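Local structure of putative uncharacterized protein (Chaetomium thermophilum, 5F5T) at residues Asp103-Tyr108 against Ala124-Leu129. The protein is a PRP38-family splicing factor, probably required for the splicing of pre-mRNA in the nucleus. Sequence-based numbering, arbitrary orientation.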
ATOM      1  N   ASP A 103      15.973   1.274 -11.499  1.00 75.85           N
ATOM      2  CA  ASP A 103      17.077   2.006 -10.882  1.00 74.06           C
ATOM      3  C   ASP A 103      16.565   3.241 -10.136  1.00 85.15           C
ATOM      4  O   ASP A 103      16.925   3.483  -8.974  1.00 95.54           O
ATOM      5  CB  ASP A 103      18.119   2.397 -11.937  1.00106.84           C
ATOM      6  CG  ASP A 103      17.505   2.653 -13.306  1.00133.96           C
ATOM      7  OD1 ASP A 103      16.376   2.182 -13.557  1.00143.18           O
ATOM      8  OD2 ASP A 103      18.160   3.317 -14.139  1.00129.33           O
ATOM      9  N   ILE A 104      15.710   4.009 -10.806  1.00 81.93           N
ATOM     10  CA  ILE A 104      15.172   5.238 -10.237  1.00 83.46           C
ATOM     11  C   ILE A 104      14.284   4.946  -9.026  1.00 73.02           C
ATOM     12  O   ILE A 104      14.370   5.624  -7.997  1.00 80.87           O
ATOM     13  CB  ILE A 104      14.355   6.021 -11.285  1.00 88.95           C
ATOM     14  CG1 ILE A 104      15.197   6.295 -12.535  1.00 98.28           C
ATOM     15  CG2 ILE A 104      13.832   7.316 -10.700  1.00 79.91           C
ATOM     16  CD1 ILE A 104      16.336   7.267 -12.312  1.00105.54           C
ATOM     17  N   LEU A 105      13.463   3.908  -9.143  1.00 73.83           N
ATOM     18  CA  LEU A 105      12.599   3.480  -8.049  1.00 77.37           C
ATOM     19  C   LEU A 105      13.428   3.010  -6.861  1.00 71.02           C
ATOM     20  O   LEU A 105      13.091   3.266  -5.705  1.00 72.97           O
ATOM     21  CB  LEU A 105      11.666   2.366  -8.517  1.00 75.86           C
ATOM     22  CG  LEU A 105      10.591   2.802  -9.511  1.00 81.48           C
ATOM     23  CD1 LEU A 105       9.671   1.647  -9.880  1.00 80.01           C
ATOM     24  CD2 LEU A 105       9.795   3.957  -8.933  1.00 71.02           C
ATOM     25  N   LYS A 106      14.518   2.320  -7.166  1.00 74.21           N
ATOM     26  CA  LYS A 106      15.420   1.804  -6.152  1.00 72.73           C
ATOM     27  C   LYS A 106      16.016   2.968  -5.365  1.00 75.14           C
ATOM     28  O   LYS A 106      16.065   2.943  -4.120  1.00 76.20           O
ATOM     29  CB  LYS A 106      16.501   0.954  -6.818  1.00 75.42           C
ATOM     30  CG  LYS A 106      17.208  -0.032  -5.909  1.00 91.41           C
ATOM     31  CD  LYS A 106      18.227  -0.814  -6.719  1.00103.41           C
ATOM     32  CE  LYS A 106      17.523  -1.690  -7.761  1.00106.48           C
ATOM     33  NZ  LYS A 106      18.351  -2.824  -8.270  1.00103.36           N
ATOM     34  N   GLU A 107      16.437   3.998  -6.098  1.00 66.18           N
ATOM     35  CA  GLU A 107      16.989   5.197  -5.476  1.00 62.10           C
ATOM     36  C   GLU A 107      15.971   5.894  -4.583  1.00 73.25           C
ATOM     37  O   GLU A 107      16.266   6.203  -3.417  1.00 70.11           O
ATOM     38  CB  GLU A 107      17.489   6.183  -6.532  1.00 68.34           C
ATOM     39  CG  GLU A 107      18.024   7.469  -5.924  1.00 81.32           C
ATOM     40  CD  GLU A 107      18.137   8.602  -6.922  1.00108.79           C
ATOM     41  OE1 GLU A 107      17.945   9.765  -6.509  1.00125.30           O
ATOM     42  OE2 GLU A 107      18.420   8.337  -8.110  1.00101.39           O
ATOM     43  N   TYR A 108      14.778   6.124  -5.134  1.00 67.17           N
ATOM     44  CA  TYR A 108      13.732   6.847  -4.420  1.00 67.94           C
ATOM     45  C   TYR A 108      13.484   6.129  -3.112  1.00 82.29           C
ATOM     46  O   TYR A 108      13.700   6.677  -2.022  1.00100.20           O
ATOM     47  CB  TYR A 108      12.423   6.895  -5.210  1.00 66.81           C
ATOM     48  CG  TYR A 108      12.384   7.820  -6.409  1.00 73.36           C
ATOM     49  CD1 TYR A 108      13.320   8.829  -6.577  1.00 64.86           C
ATOM     50  CD2 TYR A 108      11.384   7.690  -7.367  1.00 62.97           C
ATOM     51  CE1 TYR A 108      13.270   9.672  -7.677  1.00 70.81           C
ATOM     52  CE2 TYR A 108      11.325   8.524  -8.461  1.00 76.00           C
ATOM     53  CZ  TYR A 108      12.266   9.516  -8.614  1.00 82.50           C
ATOM     54  OH  TYR A 108      12.204  10.347  -9.712  1.00 88.27           O
ATOM     55  N   ALA A 124       6.519   3.777  -2.789  1.00 59.61           N
ATOM     56  CA  ALA A 124       5.752   2.604  -2.399  1.00 55.56           C
ATOM     57  C   ALA A 124       4.385   2.613  -3.075  1.00 55.80           C
ATOM     58  O   ALA A 124       3.918   1.582  -3.561  1.00 56.91           O
ATOM     59  CB  ALA A 124       5.600   2.543  -0.894  1.00 44.12           C
ATOM     60  N   PHE A 125       3.760   3.788  -3.115  1.00 53.08           N
ATOM     61  CA  PHE A 125       2.464   3.950  -3.768  1.00 50.75           C
ATOM     62  C   PHE A 125       2.576   3.552  -5.238  1.00 56.67           C
ATOM     63  O   PHE A 125       1.809   2.719  -5.731  1.00 59.09           O
ATOM     64  CB  PHE A 125       1.984   5.398  -3.639  1.00 51.82           C
ATOM     65  CG  PHE A 125       0.578   5.631  -4.129  1.00 55.47           C
ATOM     66  CD1 PHE A 125      -0.412   4.683  -3.938  1.00 59.81           C
ATOM     67  CD2 PHE A 125       0.248   6.812  -4.778  1.00 59.78           C
ATOM     68  CE1 PHE A 125      -1.705   4.907  -4.386  1.00 54.61           C
ATOM     69  CE2 PHE A 125      -1.041   7.041  -5.230  1.00 57.35           C
ATOM     70  CZ  PHE A 125      -2.019   6.087  -5.032  1.00 59.80           C
ATOM     71  N   TYR A 126       3.576   4.113  -5.911  1.00 50.18           N
ATOM     72  CA  TYR A 126       3.797   3.864  -7.328  1.00 55.27           C
ATOM     73  C   TYR A 126       4.071   2.388  -7.597  1.00 63.60           C
ATOM     74  O   TYR A 126       3.612   1.830  -8.595  1.00 68.68           O
ATOM     75  CB  TYR A 126       4.957   4.720  -7.843  1.00 51.93           C
ATOM     76  CG  TYR A 126       5.191   4.576  -9.328  1.00 58.15           C
ATOM     77  CD1 TYR A 126       4.400   5.257 -10.241  1.00 60.13           C
ATOM     78  CD2 TYR A 126       6.196   3.752  -9.816  1.00 63.25           C
ATOM     79  CE1 TYR A 126       4.605   5.124 -11.599  1.00 83.41           C
ATOM     80  CE2 TYR A 126       6.408   3.613 -11.171  1.00 65.12           C
ATOM     81  CZ  TYR A 126       5.610   4.301 -12.060  1.00 75.88           C
ATOM     82  OH  TYR A 126       5.817   4.165 -13.414  1.00 86.85           O
ATOM     83  N   ILE A 127       4.835   1.765  -6.705  1.00 63.47           N
ATOM     84  CA  ILE A 127       5.147   0.351  -6.827  1.00 60.18           C
ATOM     85  C   ILE A 127       3.871  -0.479  -6.714  1.00 70.33           C
ATOM     86  O   ILE A 127       3.643  -1.387  -7.513  1.00 72.21           O
ATOM     87  CB  ILE A 127       6.163  -0.099  -5.763  1.00 64.85           C
ATOM     88  CG1 ILE A 127       7.555   0.433  -6.114  1.00 63.25           C
ATOM     89  CG2 ILE A 127       6.193  -1.619  -5.653  1.00 59.34           C
ATOM     90  CD1 ILE A 127       8.652  -0.038  -5.181  1.00 63.44           C
ATOM     91  N   ARG A 128       3.029  -0.145  -5.741  1.00 57.72           N
ATOM     92  CA  ARG A 128       1.762  -0.848  -5.565  1.00 58.86           C
ATOM     93  C   ARG A 128       0.892  -0.698  -6.811  1.00 66.62           C
ATOM     94  O   ARG A 128       0.172  -1.619  -7.201  1.00 56.87           O
ATOM     95  CB  ARG A 128       1.018  -0.329  -4.332  1.00 48.57           C
ATOM     96  CG  ARG A 128      -0.395  -0.876  -4.191  1.00 50.83           C
ATOM     97  CD  ARG A 128      -0.348  -2.356  -3.834  1.00 47.41           C
ATOM     98  NE  ARG A 128      -1.673  -2.950  -3.668  1.00 56.81           N
ATOM     99  CZ  ARG A 128      -2.491  -3.269  -4.666  1.00 63.68           C
ATOM    100  NH1 ARG A 128      -2.134  -3.049  -5.922  1.00 76.90           N
ATOM    101  NH2 ARG A 128      -3.673  -3.802  -4.404  1.00 53.90           N
ATOM    102  N   LEU A 129       0.960   0.477  -7.425  1.00 56.08           N
ATOM    103  CA  LEU A 129       0.203   0.750  -8.639  1.00 68.66           C
ATOM    104  C   LEU A 129       0.698  -0.022  -9.864  1.00 74.55           C
ATOM    105  O   LEU A 129      -0.111  -0.475 -10.673  1.00 76.01           O
ATOM    106  CB  LEU A 129       0.226   2.247  -8.947  1.00 59.76           C
ATOM    107  CG  LEU A 129      -0.511   3.147  -7.954  1.00 60.95           C
ATOM    108  CD1 LEU A 129      -0.383   4.607  -8.367  1.00 55.13           C
ATOM    109  CD2 LEU A 129      -1.968   2.738  -7.827  1.00 52.88           C
TER
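Leu105 reaches across to Tyr126 with both of its methyls, and the two side chains cross at about a right angle. CD2 of Leu105 comes obliquely to the phenol ring, 3.7 Å from CD2 of Tyr126, while CD1 of Leu105 sits beside the next ring carbon, 4.0 Å from CE2 of Tyr126. The two methyls thus lie against the same CD2-CE2 bond of the ring. On the tyrosine, CG stands anti to the backbone N (chi1 -177°), which carries the ring out toward the leucine. Ile127 adds a looser touch from the same helix, its CG1 lying 4.5 Å from CD1 of Leu105. The contact illustrates how, where two consecutive helices of the helical PRP38 domain meet, here 102-115 and 117-130 joined by a tight turn, one leucine can serve neighbouring residues of the partner segment. The CA atoms of Leu105 and Ile127 remain 8.2 Å apart, and the contact is purely apolar. An alanine in place of Leu105 would remove both methyls and is likely to open a gap beside CD2 and CE2 of Tyr126 and take away the apolar neighbour of Ile127 CG1. Leu95 and Leu96 of helix 87-98 also touch Tyr126, whereas Val136 and Leu139 of helix 133-140 pack on Ile127.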